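Uracil-DNA glycosylase (Nitratifractor salsuginis, PDB 5X3G) is a member of the uracil-DNA glycosylase family, with a compact alpha/beta fold built round a four-stranded parallel sheet packed against helices. Local coordinates at residues A[99-103]-A[104-108]; A[150-153]-A[154-157]; A[243-246]-A[247-251]; A[53-56]-A[57-60]. One frame throughout, in Å; residues are numbered along the deposited sequence.

Interaction 1: residues A[99-103]-A[104-108]; sequences EIFSP and RGLSR
Phe101 and Ser102 pair with Leu106 and Gly105 in a beta hairpin with a two-residue loop, a small antiparallel excursion separate from the central parallel sheet. Ser102 and Gly105 form the hydrogen-bonded pair: Ser102 N lies 2.9 Å from Gly105 O, and Gly105 N closes the type I turn through Pro103 and Arg104 at 3.2 Å from Ser102 O. Inside that turn Ser102 OG accepts from Arg104 N at 3.0 Å, an ST turn. The hydroxyl can do this because chi1 of 81° sets OG between the backbone N and the carbonyl carbon of its own residue, facing the bend. Phe101 and Leu106 are the non-hydrogen-bonded pair, and Gly105 O lies in the plane of the phenyl ring at its edge, 3.7 Å from Phe101 CD1. Just past the strands, Ser107 N bonds to Ile100 O, nearly straight, at 2.9 Å. Ser107 also uses its side chain twice: OG donates to Glu99 O at 2.7 Å and accepts from Val110 N, so the N-cap of helix 108-112 is tied to the opposite arm of the hairpin. Leu106 CD2 touches Phe101 CE1 at 3.9 Å, and both side chains rest on Ile140 of helix 137-141, whose Gln137 OE1 takes the Leu106 N-H, while Ile100 and Leu106 reach Ile120 on helix 114-126.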
ATOM      1  N   GLU A  99      16.223   6.550  -3.811  1.00 27.78           N
ATOM      2  CA  GLU A  99      16.373   7.946  -3.427  1.00 33.29           C
ATOM      3  C   GLU A  99      15.157   8.751  -3.872  1.00 29.48           C
ATOM      4  O   GLU A  99      14.655   8.585  -4.986  1.00 31.57           O
ATOM      5  CB  GLU A  99      17.647   8.540  -4.032  1.00 31.91           C
ATOM      6  CG  GLU A  99      18.954   8.008  -3.438  1.00 32.93           C
ATOM      7  CD  GLU A  99      19.213   6.557  -3.786  1.00 30.17           C
ATOM      8  OE1 GLU A  99      18.919   6.159  -4.934  1.00 39.01           O
ATOM      9  OE2 GLU A  99      19.704   5.809  -2.915  1.00 44.73           O
ATOM     10  N   ILE A 100      14.682   9.627  -2.986  1.00 28.19           N
ATOM     11  CA  ILE A 100      13.523  10.452  -3.310  1.00 26.03           C
ATOM     12  C   ILE A 100      13.936  11.669  -4.125  1.00 32.84           C
ATOM     13  O   ILE A 100      13.273  12.029  -5.105  1.00 28.39           O
ATOM     14  CB  ILE A 100      12.784  10.864  -2.023  1.00 29.25           C
ATOM     15  CG1 ILE A 100      12.275   9.633  -1.271  1.00 30.93           C
ATOM     16  CG2 ILE A 100      11.636  11.818  -2.344  1.00 20.83           C
ATOM     17  CD1 ILE A 100      11.250   8.826  -2.037  1.00 31.54           C
ATOM     18  N   PHE A 101      15.033  12.314  -3.743  1.00 31.90           N
ATOM     19  CA  PHE A 101      15.449  13.576  -4.328  1.00 28.97           C
ATOM     20  C   PHE A 101      16.738  13.411  -5.123  1.00 27.70           C
ATOM     21  O   PHE A 101      17.455  12.411  -5.017  1.00 34.12           O
ATOM     22  CB  PHE A 101      15.632  14.642  -3.241  1.00 27.90           C
ATOM     23  CG  PHE A 101      14.375  14.950  -2.479  1.00 28.46           C
ATOM     24  CD1 PHE A 101      13.401  15.771  -3.023  1.00 32.27           C
ATOM     25  CD2 PHE A 101      14.163  14.415  -1.220  1.00 26.15           C
ATOM     26  CE1 PHE A 101      12.240  16.054  -2.325  1.00 28.53           C
ATOM     27  CE2 PHE A 101      13.002  14.694  -0.518  1.00 25.05           C
ATOM     28  CZ  PHE A 101      12.041  15.516  -1.071  1.00 30.15           C
ATOM     29  N   SER A 102      17.017  14.425  -5.932  1.00 26.80           N
ATOM     30  CA  SER A 102      18.249  14.545  -6.697  1.00 30.38           C
ATOM     31  C   SER A 102      18.709  15.994  -6.599  1.00 35.01           C
ATOM     32  O   SER A 102      17.952  16.843  -6.109  1.00 33.62           O
ATOM     33  CB  SER A 102      18.024  14.127  -8.153  1.00 28.18           C
ATOM     34  OG  SER A 102      17.435  15.179  -8.898  1.00 46.78           O
ATOM     35  N   PRO A 103      19.933  16.323  -7.026  1.00 35.87           N
ATOM     36  CA  PRO A 103      20.313  17.744  -7.089  1.00 33.14           C
ATOM     37  C   PRO A 103      19.379  18.562  -7.958  1.00 34.89           C
ATOM     38  O   PRO A 103      19.316  19.790  -7.817  1.00 34.75           O
ATOM     39  CB  PRO A 103      21.728  17.694  -7.680  1.00 34.44           C
ATOM     40  CG  PRO A 103      22.257  16.378  -7.242  1.00 27.99           C
ATOM     41  CD  PRO A 103      21.080  15.438  -7.300  1.00 35.11           C
ATOM     42  N   ARG A 104      18.627  17.898  -8.834  1.00 39.65           N
ATOM     43  CA  ARG A 104      17.843  18.587  -9.850  1.00 43.98           C
ATOM     44  C   ARG A 104      16.395  18.761  -9.412  1.00 45.58           C
ATOM     45  O   ARG A 104      15.636  19.514 -10.036  1.00 46.73           O
ATOM     46  CB  ARG A 104      17.940  17.793 -11.147  1.00 56.50           C
ATOM     47  CG  ARG A 104      19.373  17.644 -11.630  1.00 64.82           C
ATOM     48  CD  ARG A 104      19.686  16.215 -12.050  1.00 58.87           C
ATOM     49  NE  ARG A 104      18.878  15.746 -13.169  1.00 70.95           N
ATOM     50  CZ  ARG A 104      18.147  14.637 -13.148  1.00 75.32           C
ATOM     51  NH1 ARG A 104      17.450  14.283 -14.218  1.00 81.23           N
ATOM     52  NH2 ARG A 104      18.114  13.879 -12.059  1.00 74.22           N
ATOM     53  N   GLY A 105      15.997  18.082  -8.340  1.00 38.78           N
ATOM     54  CA  GLY A 105      14.628  18.103  -7.864  1.00 34.02           C
ATOM     55  C   GLY A 105      14.244  16.752  -7.306  1.00 33.73           C
ATOM     56  O   GLY A 105      14.879  16.261  -6.370  1.00 29.59           O
ATOM     57  N   LEU A 106      13.215  16.132  -7.876  1.00 34.98           N
ATOM     58  CA  LEU A 106      12.901  14.747  -7.559  1.00 30.05           C
ATOM     59  C   LEU A 106      13.768  13.814  -8.395  1.00 38.48           C
ATOM     60  O   LEU A 106      14.190  14.153  -9.506  1.00 32.53           O
ATOM     61  CB  LEU A 106      11.423  14.456  -7.813  1.00 37.96           C
ATOM     62  CG  LEU A 106      10.413  15.290  -7.021  1.00 38.47           C
ATOM     63  CD1 LEU A 106       9.029  15.167  -7.636  1.00 29.30           C
ATOM     64  CD2 LEU A 106      10.391  14.875  -5.558  1.00 34.65           C
ATOM     65  N   SER A 107      14.035  12.628  -7.851  1.00 27.21           N
ATOM     66  CA  SER A 107      14.865  11.659  -8.549  1.00 34.03           C
ATOM     67  C   SER A 107      14.164  11.170  -9.816  1.00 37.40           C
ATOM     68  O   SER A 107      12.970  11.396 -10.033  1.00 29.95           O
ATOM     69  CB  SER A 107      15.196  10.478  -7.640  1.00 24.50           C
ATOM     70  OG  SER A 107      14.053   9.669  -7.423  1.00 33.26           O
ATOM     71  N   ARG A 108      14.934  10.483 -10.664  1.00 32.83           N
ATOM     72  CA  ARG A 108      14.380   9.972 -11.911  1.00 35.34           C
ATOM     73  C   ARG A 108      13.316   8.914 -11.650  1.00 36.01           C
ATOM     74  O   ARG A 108      12.277   8.888 -12.321  1.00 32.77           O
ATOM     75  CB  ARG A 108      15.498   9.407 -12.788  1.00 42.62           C
TER

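Interaction 2: residues A[150-153]-A[154-157]; sequences SQMR and ELRE
Glu154 folds back from the first turn of its helix toward Ser150 and Gln151, and its OE1 takes two backbone N-H groups there. Ser150 N, 2.8 Å from Glu154 OE1, comes nearly along the C-O axis of the carboxylate; Gln151 N, 3.1 Å from the same oxygen, arrives from above the carboxylate plane. With CG anti to the carbonyl carbon (chi1 -49°) and the chain extended beyond it, the carboxylate of Glu154 runs back beside the Gln151 backbone. Water 1 joins the other oxygen, donating to Glu154 OE2 at 2.7 Å and sitting 2.8 Å from Ser150 OG. Gln151 is the N-cap of helix 152-161, and the bond from its N to Glu154 OE1 is one half of a capping box; a carboxylate here would probably suit the helix dipole. Arg153 lies alongside Glu157, pointing the same way, with CD 3.6 Å from Glu157 OE2. Its NH1 is 4.2 Å from Glu154 OE2 and 4.4 Å from Glu157 OE1, neither a salt bridge, so attraction is probably weak. Met152, a selenomethionine, faces the interior instead, its SE 3.9 Å from Leu155 CD2. Arg156 presents a guanidinium face to Arg153 O and sends NH2 on to a salt bridge with Glu160.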
ATOM      1  N   SER A 150      14.910  10.834   2.843  1.00 28.53           N
ATOM      2  CA  SER A 150      15.736  10.711   1.654  1.00 26.49           C
ATOM      3  C   SER A 150      15.505   9.418   0.889  1.00 28.24           C
ATOM      4  O   SER A 150      15.982   9.301  -0.244  1.00 34.01           O
ATOM      5  CB  SER A 150      17.227  10.809   2.019  1.00 33.63           C
ATOM      6  OG  SER A 150      17.668   9.635   2.680  1.00 35.05           O
ATOM      7  N   GLN A 151      14.786   8.454   1.462  1.00 24.00           N
ATOM      8  CA  GLN A 151      14.636   7.131   0.877  1.00 31.13           C
ATOM      9  C   GLN A 151      13.166   6.729   0.863  1.00 31.54           C
ATOM     10  O   GLN A 151      12.416   7.039   1.792  1.00 30.89           O
ATOM     11  CB  GLN A 151      15.469   6.096   1.656  1.00 28.41           C
ATOM     12  CG  GLN A 151      16.973   6.252   1.474  1.00 31.88           C
ATOM     13  CD  GLN A 151      17.443   5.775   0.115  1.00 38.94           C
ATOM     14  OE1 GLN A 151      17.023   4.722  -0.365  1.00 40.03           O
ATOM     15  NE2 GLN A 151      18.310   6.554  -0.518  1.00 40.54           N
HETATM   16  N   MSE A 152      12.761   6.043  -0.205  1.00 26.01           N
HETATM   17  CA  MSE A 152      11.400   5.519  -0.329  1.00 32.25           C
HETATM   18  C   MSE A 152      11.088   4.542   0.801  1.00 26.16           C
HETATM   19  O   MSE A 152       9.947   4.460   1.273  1.00 28.88           O
HETATM   20  CB  MSE A 152      11.223   4.853  -1.699  1.00 28.73           C
HETATM   21  CG  MSE A 152       9.977   4.012  -1.871  1.00 30.06           C
HETATM   22 SE   MSE A 152       8.351   5.083  -1.867  1.00 43.19          SE
HETATM   23  CE  MSE A 152       8.541   5.960  -3.598  1.00 37.55           C
ATOM     24  N   ARG A 153      12.118   3.810   1.238  1.00 24.74           N
ATOM     25  CA  ARG A 153      11.977   2.959   2.415  1.00 29.26           C
ATOM     26  C   ARG A 153      11.446   3.753   3.603  1.00 26.11           C
ATOM     27  O   ARG A 153      10.577   3.274   4.342  1.00 25.96           O
ATOM     28  CB  ARG A 153      13.318   2.315   2.773  1.00 29.62           C
ATOM     29  CG  ARG A 153      13.218   1.281   3.891  1.00 47.81           C
ATOM     30  CD  ARG A 153      14.478   1.196   4.755  1.00 37.95           C
ATOM     31  NE  ARG A 153      15.690   1.655   4.082  1.00 56.29           N
ATOM     32  CZ  ARG A 153      16.431   2.681   4.493  1.00 51.92           C
ATOM     33  NH1 ARG A 153      16.086   3.359   5.581  1.00 52.08           N
ATOM     34  NH2 ARG A 153      17.520   3.027   3.820  1.00 49.38           N
ATOM     35  N   GLU A 154      11.950   4.976   3.791  1.00 25.92           N
ATOM     36  CA  GLU A 154      11.542   5.793   4.931  1.00 25.72           C
ATOM     37  C   GLU A 154      10.136   6.352   4.761  1.00 25.85           C
ATOM     38  O   GLU A 154       9.441   6.581   5.757  1.00 25.86           O
ATOM     39  CB  GLU A 154      12.542   6.929   5.140  1.00 21.98           C
ATOM     40  CG  GLU A 154      13.993   6.481   5.144  1.00 29.72           C
ATOM     41  CD  GLU A 154      14.959   7.645   5.215  1.00 34.13           C
ATOM     42  OE1 GLU A 154      14.724   8.657   4.523  1.00 32.30           O
ATOM     43  OE2 GLU A 154      15.952   7.550   5.966  1.00 44.30           O
ATOM     44  N   LEU A 155       9.706   6.602   3.520  1.00 26.96           N
ATOM     45  CA  LEU A 155       8.317   6.988   3.289  1.00 20.21           C
ATOM     46  C   LEU A 155       7.371   5.841   3.624  1.00 27.17           C
ATOM     47  O   LEU A 155       6.327   6.050   4.255  1.00 21.99           O
ATOM     48  CB  LEU A 155       8.131   7.440   1.839  1.00 30.46           C
ATOM     49  CG  LEU A 155       6.711   7.733   1.343  1.00 27.48           C
ATOM     50  CD1 LEU A 155       6.040   8.774   2.224  1.00 22.47           C
ATOM     51  CD2 LEU A 155       6.728   8.193  -0.109  1.00 29.30           C
ATOM     52  N   ARG A 156       7.720   4.622   3.207  1.00 24.78           N
ATOM     53  CA  ARG A 156       6.969   3.440   3.626  1.00 24.44           C
ATOM     54  C   ARG A 156       6.916   3.331   5.148  1.00 28.70           C
ATOM     55  O   ARG A 156       5.840   3.152   5.741  1.00 23.70           O
ATOM     56  CB  ARG A 156       7.609   2.198   2.996  1.00 22.38           C
ATOM     57  CG  ARG A 156       6.862   0.888   3.176  1.00 21.35           C
ATOM     58  CD  ARG A 156       7.347   0.153   4.415  1.00 24.37           C
ATOM     59  NE  ARG A 156       8.694  -0.385   4.230  1.00 29.99           N
ATOM     60  CZ  ARG A 156       9.446  -0.869   5.214  1.00 35.60           C
ATOM     61  NH1 ARG A 156      10.660  -1.335   4.954  1.00 49.37           N
ATOM     62  NH2 ARG A 156       8.983  -0.887   6.456  1.00 27.79           N
ATOM     63  N   GLU A 157       8.078   3.448   5.797  1.00 20.37           N
ATOM     64  CA  GLU A 157       8.142   3.373   7.253  1.00 33.24           C
ATOM     65  C   GLU A 157       7.276   4.443   7.905  1.00 28.84           C
ATOM     66  O   GLU A 157       6.670   4.204   8.953  1.00 32.51           O
ATOM     67  CB  GLU A 157       9.591   3.509   7.721  1.00 31.54           C
ATOM     68  CG  GLU A 157      10.467   2.310   7.403  1.00 30.62           C
ATOM     69  CD  GLU A 157      11.930   2.562   7.715  1.00 39.52           C
ATOM     70  OE1 GLU A 157      12.336   3.742   7.771  1.00 36.20           O
ATOM     71  OE2 GLU A 157      12.675   1.578   7.904  1.00 40.88           O
TER
HETATM   72  O   HOH W   1      17.535   9.667   5.465  1.00 39.92           O

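Interaction 3: residues A[243-246]-A[247-251]; sequences WELF and GPMDL
Phe246 and Met249 make a Met-aromatic contact where helix 240-246 runs out into a 3-10 turn, 247-249, near the C-terminal end of the chain. The selenium of Met249, a selenomethionine, approaches the phenyl ring at its edge: SE is 5.2 Å from the ring centroid and 76° off the ring normal. The methyl beyond it, Met249 CE, comes to 3.7 Å from Phe246 CD1 and also reaches Leu245 CD1. The chain of Met249, straight beyond CG (chi2 -168°), carries SE and CE back along the last helical residues. Leu251 CD1 adds a lighter touch on Phe246 CD1, and Leu245 CD2 lies over one face of the same ring.

The backbone changes its hydrogen-bonding pattern here. Gly247 N still bonds to Trp243 O, four residues back, at 2.9 Å. Pro248 has no N-H to give, and Glu244 O meets its CD at 3.2 Å instead. The next bond spans three residues, from Met249 N to Phe246 O. Around this turn, Phe119 of helix 114-126 packs edge-to-face with Phe246, Leu228 of strand 225-228 touches Phe246 too, and Asp250 forms a salt bridge with Arg127. Phe246 O has a second partner in water 2, which donates to it at 2.8 Å and accepts from Leu251 N at 2.8 Å.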
ATOM      1  N   TRP A 243      -4.719  17.075   1.240  1.00 31.32           N
ATOM      2  CA  TRP A 243      -3.966  17.845   2.228  1.00 25.87           C
ATOM      3  C   TRP A 243      -4.466  17.569   3.637  1.00 28.85           C
ATOM      4  O   TRP A 243      -3.669  17.444   4.574  1.00 33.20           O
ATOM      5  CB  TRP A 243      -4.074  19.344   1.958  1.00 29.65           C
ATOM      6  CG  TRP A 243      -3.629  19.828   0.622  1.00 28.22           C
ATOM      7  CD1 TRP A 243      -3.049  19.107  -0.382  1.00 30.27           C
ATOM      8  CD2 TRP A 243      -3.731  21.171   0.148  1.00 34.86           C
ATOM      9  NE1 TRP A 243      -2.789  19.927  -1.458  1.00 30.74           N
ATOM     10  CE2 TRP A 243      -3.198  21.200  -1.154  1.00 35.58           C
ATOM     11  CE3 TRP A 243      -4.223  22.355   0.703  1.00 50.88           C
ATOM     12  CZ2 TRP A 243      -3.146  22.368  -1.912  1.00 41.27           C
ATOM     13  CZ3 TRP A 243      -4.170  23.512  -0.046  1.00 45.54           C
ATOM     14  CH2 TRP A 243      -3.636  23.511  -1.340  1.00 43.45           C
ATOM     15  N   GLU A 244      -5.786  17.497   3.813  1.00 27.86           N
ATOM     16  CA  GLU A 244      -6.316  17.303   5.155  1.00 31.54           C
ATOM     17  C   GLU A 244      -6.162  15.864   5.630  1.00 26.71           C
ATOM     18  O   GLU A 244      -5.959  15.634   6.828  1.00 28.73           O
ATOM     19  CB  GLU A 244      -7.782  17.731   5.217  1.00 31.12           C
ATOM     20  CG  GLU A 244      -8.368  17.639   6.618  1.00 46.80           C
ATOM     21  CD  GLU A 244      -9.728  18.292   6.740  1.00 50.61           C
ATOM     22  OE1 GLU A 244     -10.213  18.852   5.737  1.00 36.54           O
ATOM     23  OE2 GLU A 244     -10.311  18.243   7.845  1.00 59.26           O
ATOM     24  N   LEU A 245      -6.240  14.886   4.725  1.00 31.68           N
ATOM     25  CA  LEU A 245      -6.062  13.505   5.164  1.00 26.31           C
ATOM     26  C   LEU A 245      -4.601  13.201   5.488  1.00 28.05           C
ATOM     27  O   LEU A 245      -4.290  12.685   6.567  1.00 28.57           O
ATOM     28  CB  LEU A 245      -6.586  12.536   4.104  1.00 26.43           C
ATOM     29  CG  LEU A 245      -6.295  11.060   4.392  1.00 19.24           C
ATOM     30  CD1 LEU A 245      -6.881  10.645   5.730  1.00 23.26           C
ATOM     31  CD2 LEU A 245      -6.841  10.182   3.283  1.00 23.28           C
ATOM     32  N   PHE A 246      -3.689  13.524   4.572  1.00 28.15           N
ATOM     33  CA  PHE A 246      -2.296  13.118   4.707  1.00 26.86           C
ATOM     34  C   PHE A 246      -1.428  14.147   5.413  1.00 19.78           C
ATOM     35  O   PHE A 246      -0.353  13.792   5.905  1.00 26.80           O
ATOM     36  CB  PHE A 246      -1.703  12.821   3.328  1.00 21.48           C
ATOM     37  CG  PHE A 246      -2.347  11.659   2.641  1.00 31.42           C
ATOM     38  CD1 PHE A 246      -2.152  10.367   3.104  1.00 23.05           C
ATOM     39  CD2 PHE A 246      -3.157  11.855   1.539  1.00 28.97           C
ATOM     40  CE1 PHE A 246      -2.751   9.295   2.475  1.00 22.02           C
ATOM     41  CE2 PHE A 246      -3.754  10.785   0.906  1.00 19.25           C
ATOM     42  CZ  PHE A 246      -3.557   9.505   1.375  1.00 21.03           C
ATOM     43  N   GLY A 247      -1.859  15.403   5.458  1.00 22.68           N
ATOM     44  CA  GLY A 247      -1.136  16.454   6.137  1.00 27.44           C
ATOM     45  C   GLY A 247      -0.690  16.095   7.542  1.00 27.11           C
ATOM     46  O   GLY A 247       0.494  16.194   7.875  1.00 20.57           O
ATOM     47  N   PRO A 248      -1.627  15.669   8.398  1.00 25.83           N
ATOM     48  CA  PRO A 248      -1.249  15.310   9.777  1.00 22.73           C
ATOM     49  C   PRO A 248      -0.252  14.173   9.873  1.00 26.67           C
ATOM     50  O   PRO A 248       0.347  13.983  10.938  1.00 26.52           O
ATOM     51  CB  PRO A 248      -2.589  14.925  10.416  1.00 30.00           C
ATOM     52  CG  PRO A 248      -3.597  15.682   9.635  1.00 30.21           C
ATOM     53  CD  PRO A 248      -3.090  15.671   8.225  1.00 26.88           C
HETATM   54  N   MSE A 249      -0.050  13.418   8.803  1.00 23.26           N
HETATM   55  CA  MSE A 249       0.870  12.297   8.838  1.00 19.53           C
HETATM   56  C   MSE A 249       2.312  12.739   8.660  1.00 23.38           C
HETATM   57  O   MSE A 249       3.233  12.049   9.102  1.00 25.05           O
HETATM   58  CB  MSE A 249       0.494  11.286   7.766  1.00 19.20           C
HETATM   59  CG  MSE A 249      -0.914  10.761   7.888  1.00 28.99           C
HETATM   60 SE   MSE A 249      -1.130   9.227   6.702  1.00 34.38          SE
HETATM   61  CE  MSE A 249      -3.067   9.217   6.503  1.00 23.60           C
ATOM     62  N   ASP A 250       2.479  13.899   8.028  1.00 26.22           N
ATOM     63  CA  ASP A 250       3.776  14.450   7.633  1.00 21.75           C
ATOM     64  C   ASP A 250       4.720  13.339   7.179  1.00 30.54           C
ATOM     65  O   ASP A 250       5.785  13.106   7.751  1.00 25.71           O
ATOM     66  CB  ASP A 250       4.400  15.274   8.760  1.00 26.66           C
ATOM     67  CG  ASP A 250       5.418  16.282   8.247  1.00 36.96           C
ATOM     68  OD1 ASP A 250       5.750  16.244   7.042  1.00 27.58           O
ATOM     69  OD2 ASP A 250       5.891  17.113   9.051  1.00 35.18           O
ATOM     70  N   LEU A 251       4.292  12.651   6.117  1.00 21.35           N
ATOM     71  CA  LEU A 251       4.955  11.432   5.672  1.00 23.60           C
ATOM     72  C   LEU A 251       6.371  11.669   5.163  1.00 25.48           C
ATOM     73  O   LEU A 251       7.155  10.716   5.095  1.00 24.82           O
ATOM     74  CB  LEU A 251       4.116  10.764   4.584  1.00 21.30           C
ATOM     75  CG  LEU A 251       2.755  10.258   5.070  1.00 21.37           C
ATOM     76  CD1 LEU A 251       1.815  10.010   3.903  1.00 23.65           C
ATOM     77  CD2 LEU A 251       2.929   8.994   5.902  1.00 14.26           C
TER
HETATM   78  O   HOH W   2       2.135  13.722   4.676  1.00 22.84           O

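Interaction 4: residues A[53-56]-A[57-60]; sequences IPPR and DRLL
Pro55 and Arg58 close a type I beta turn, Pro55 to Arg58, in the loop between helix 40-48 and strand 73-77, the first strand of the parallel sheet in chain order. Pro54, just before it, follows a cis peptide bond. The main bond of the turn runs from Arg58 N to Pro55 O at 2.8 Å, fairly straight at 155°, although the donor stands above the carbonyl plane. One residue on, Leu59 N points almost straight at Arg56 O, but at 3.4 Å the bond is weak. Arg56 O has further support from Asn21 ND2, and the OD1 of that same asparagine accepts from Leu60 N, so a single side chain amide beyond helix 11-20 serves an acceptor in the turn and a donor just after it.

The carboxylate of Asp57 fares differently. With chi1 at 65° its CG sits between its own backbone N and carbonyl carbon, which turns OD1 back onto the Pro55 ring, 3.3 Å from Pro55 CB. OD1 is buried there without a polar partner, lying instead against ring carbons. Arg56, extended from CG to NE, lies against Leu17 and Leu20 of helix 11-20, and its NH2 makes a long, weak ion pair with Glu16.

The remaining contacts are mostly aliphatic. The Arg58 chain slants across the Pro55 ring, CD 3.7 Å from Pro55 CG, while its CB lies 3.9 Å from Pro54 CB. Leu59 lays CD2 against Pro54, 3.8 Å from Pro54 O and 4.2 Å from Pro54 CD.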
ATOM      1  N   ILE A  53       4.883 -12.301  -8.797  1.00 31.66           N
ATOM      2  CA  ILE A  53       5.557 -11.273  -8.015  1.00 35.16           C
ATOM      3  C   ILE A  53       4.539 -10.628  -7.078  1.00 26.61           C
ATOM      4  O   ILE A  53       3.354 -10.568  -7.408  1.00 28.63           O
ATOM      5  CB  ILE A  53       6.228 -10.221  -8.920  1.00 30.26           C
ATOM      6  CG1 ILE A  53       5.193  -9.544  -9.815  1.00 28.81           C
ATOM      7  CG2 ILE A  53       7.336 -10.852  -9.749  1.00 39.45           C
ATOM      8  CD1 ILE A  53       5.741  -8.376 -10.597  1.00 34.00           C
ATOM      9  N   PRO A  54       4.983 -10.161  -5.895  1.00 26.80           N
ATOM     10  CA  PRO A  54       6.346 -10.217  -5.358  1.00 33.24           C
ATOM     11  C   PRO A  54       6.707 -11.632  -4.923  1.00 27.21           C
ATOM     12  O   PRO A  54       5.815 -12.476  -4.889  1.00 32.89           O
ATOM     13  CB  PRO A  54       6.281  -9.270  -4.158  1.00 32.05           C
ATOM     14  CG  PRO A  54       4.886  -9.393  -3.684  1.00 26.20           C
ATOM     15  CD  PRO A  54       4.049  -9.558  -4.927  1.00 29.12           C
ATOM     16  N   PRO A  55       7.975 -11.892  -4.603  1.00 32.59           N
ATOM     17  CA  PRO A  55       8.345 -13.232  -4.137  1.00 35.29           C
ATOM     18  C   PRO A  55       7.548 -13.642  -2.906  1.00 38.23           C
ATOM     19  O   PRO A  55       6.967 -12.815  -2.200  1.00 29.46           O
ATOM     20  CB  PRO A  55       9.843 -13.107  -3.819  1.00 42.51           C
ATOM     21  CG  PRO A  55      10.118 -11.635  -3.763  1.00 31.28           C
ATOM     22  CD  PRO A  55       9.152 -11.015  -4.720  1.00 32.43           C
ATOM     23  N   ARG A  56       7.530 -14.955  -2.662  1.00 23.93           N
ATOM     24  CA  ARG A  56       6.724 -15.522  -1.585  1.00 29.10           C
ATOM     25  C   ARG A  56       7.050 -14.887  -0.237  1.00 31.72           C
ATOM     26  O   ARG A  56       6.151 -14.669   0.585  1.00 25.88           O
ATOM     27  CB  ARG A  56       6.932 -17.037  -1.534  1.00 31.73           C
ATOM     28  CG  ARG A  56       6.315 -17.723  -0.334  1.00 37.07           C
ATOM     29  CD  ARG A  56       6.091 -19.203  -0.593  1.00 43.30           C
ATOM     30  NE  ARG A  56       5.874 -19.936   0.649  1.00 46.55           N
ATOM     31  CZ  ARG A  56       6.849 -20.436   1.400  1.00 51.76           C
ATOM     32  NH1 ARG A  56       8.114 -20.287   1.029  1.00 51.26           N
ATOM     33  NH2 ARG A  56       6.563 -21.089   2.518  1.00 49.77           N
ATOM     34  N   ASP A  57       8.323 -14.570   0.007  1.00 23.66           N
ATOM     35  CA  ASP A  57       8.714 -13.980   1.284  1.00 32.01           C
ATOM     36  C   ASP A  57       8.313 -12.514   1.418  1.00 28.80           C
ATOM     37  O   ASP A  57       8.666 -11.887   2.423  1.00 26.62           O
ATOM     38  CB  ASP A  57      10.224 -14.123   1.487  1.00 32.88           C
ATOM     39  CG  ASP A  57      11.028 -13.331   0.477  1.00 42.08           C
ATOM     40  OD1 ASP A  57      10.458 -12.929  -0.559  1.00 42.16           O
ATOM     41  OD2 ASP A  57      12.232 -13.109   0.719  1.00 41.83           O
ATOM     42  N   ARG A  58       7.596 -11.957   0.440  1.00 30.30           N
ATOM     43  CA  ARG A  58       7.148 -10.571   0.483  1.00 31.01           C
ATOM     44  C   ARG A  58       5.645 -10.415   0.315  1.00 26.53           C
ATOM     45  O   ARG A  58       5.149  -9.284   0.377  1.00 29.04           O
ATOM     46  CB  ARG A  58       7.850  -9.746  -0.602  1.00 27.95           C
ATOM     47  CG  ARG A  58       9.015  -8.916  -0.116  1.00 32.54           C
ATOM     48  CD  ARG A  58      10.207  -9.122  -1.021  1.00 43.32           C
ATOM     49  NE  ARG A  58      11.278  -8.174  -0.742  1.00 41.76           N
ATOM     50  CZ  ARG A  58      12.554  -8.385  -1.044  1.00 54.30           C
ATOM     51  NH1 ARG A  58      12.920  -9.522  -1.619  1.00 69.07           N
ATOM     52  NH2 ARG A  58      13.463  -7.461  -0.763  1.00 49.79           N
ATOM     53  N   LEU A  59       4.909 -11.511   0.099  1.00 24.81           N
ATOM     54  CA  LEU A  59       3.478 -11.420  -0.177  1.00 31.76           C
ATOM     55  C   LEU A  59       2.743 -10.643   0.909  1.00 32.27           C
ATOM     56  O   LEU A  59       1.767  -9.936   0.627  1.00 25.27           O
ATOM     57  CB  LEU A  59       2.887 -12.823  -0.318  1.00 28.12           C
ATOM     58  CG  LEU A  59       3.269 -13.599  -1.579  1.00 30.42           C
ATOM     59  CD1 LEU A  59       2.792 -15.043  -1.495  1.00 31.31           C
ATOM     60  CD2 LEU A  59       2.703 -12.917  -2.818  1.00 28.16           C
ATOM     61  N   LEU A  60       3.208 -10.750   2.156  1.00 24.90           N
ATOM     62  CA  LEU A  60       2.549 -10.156   3.312  1.00 27.16           C
ATOM     63  C   LEU A  60       3.403  -9.075   3.968  1.00 19.38           C
ATOM     64  O   LEU A  60       3.279  -8.828   5.170  1.00 21.27           O
ATOM     65  CB  LEU A  60       2.205 -11.238   4.330  1.00 27.73           C
ATOM     66  CG  LEU A  60       1.378 -12.419   3.827  1.00 24.67           C
ATOM     67  CD1 LEU A  60       1.461 -13.567   4.814  1.00 23.11           C
ATOM     68  CD2 LEU A  60      -0.067 -12.001   3.613  1.00 23.32           C
TER

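All four are local and in series, none nesting in or crossing another; interactions 1 and 4 close tight turns, interaction 2 begins a helix and interaction 3 ends one. Interaction 4 comes first, in the loop leading to strand 73-77. Interaction 1 follows as the hairpin before helix 108-112, and interaction 2 starts helix 152-161; these two touch through Glu99 OE2 on Gln151 NE2 and Ile100 N on Ser150 O, both probable hydrogen bonds. Interaction 3, after helix 240-246, meets interaction 2 where Leu251 packs on Leu155. Interaction 2 thus touches both the hairpin and the C-terminal turn, while interactions 3 and 4 lie on opposite sides of the chain's centre, their own centres about 29 Å apart.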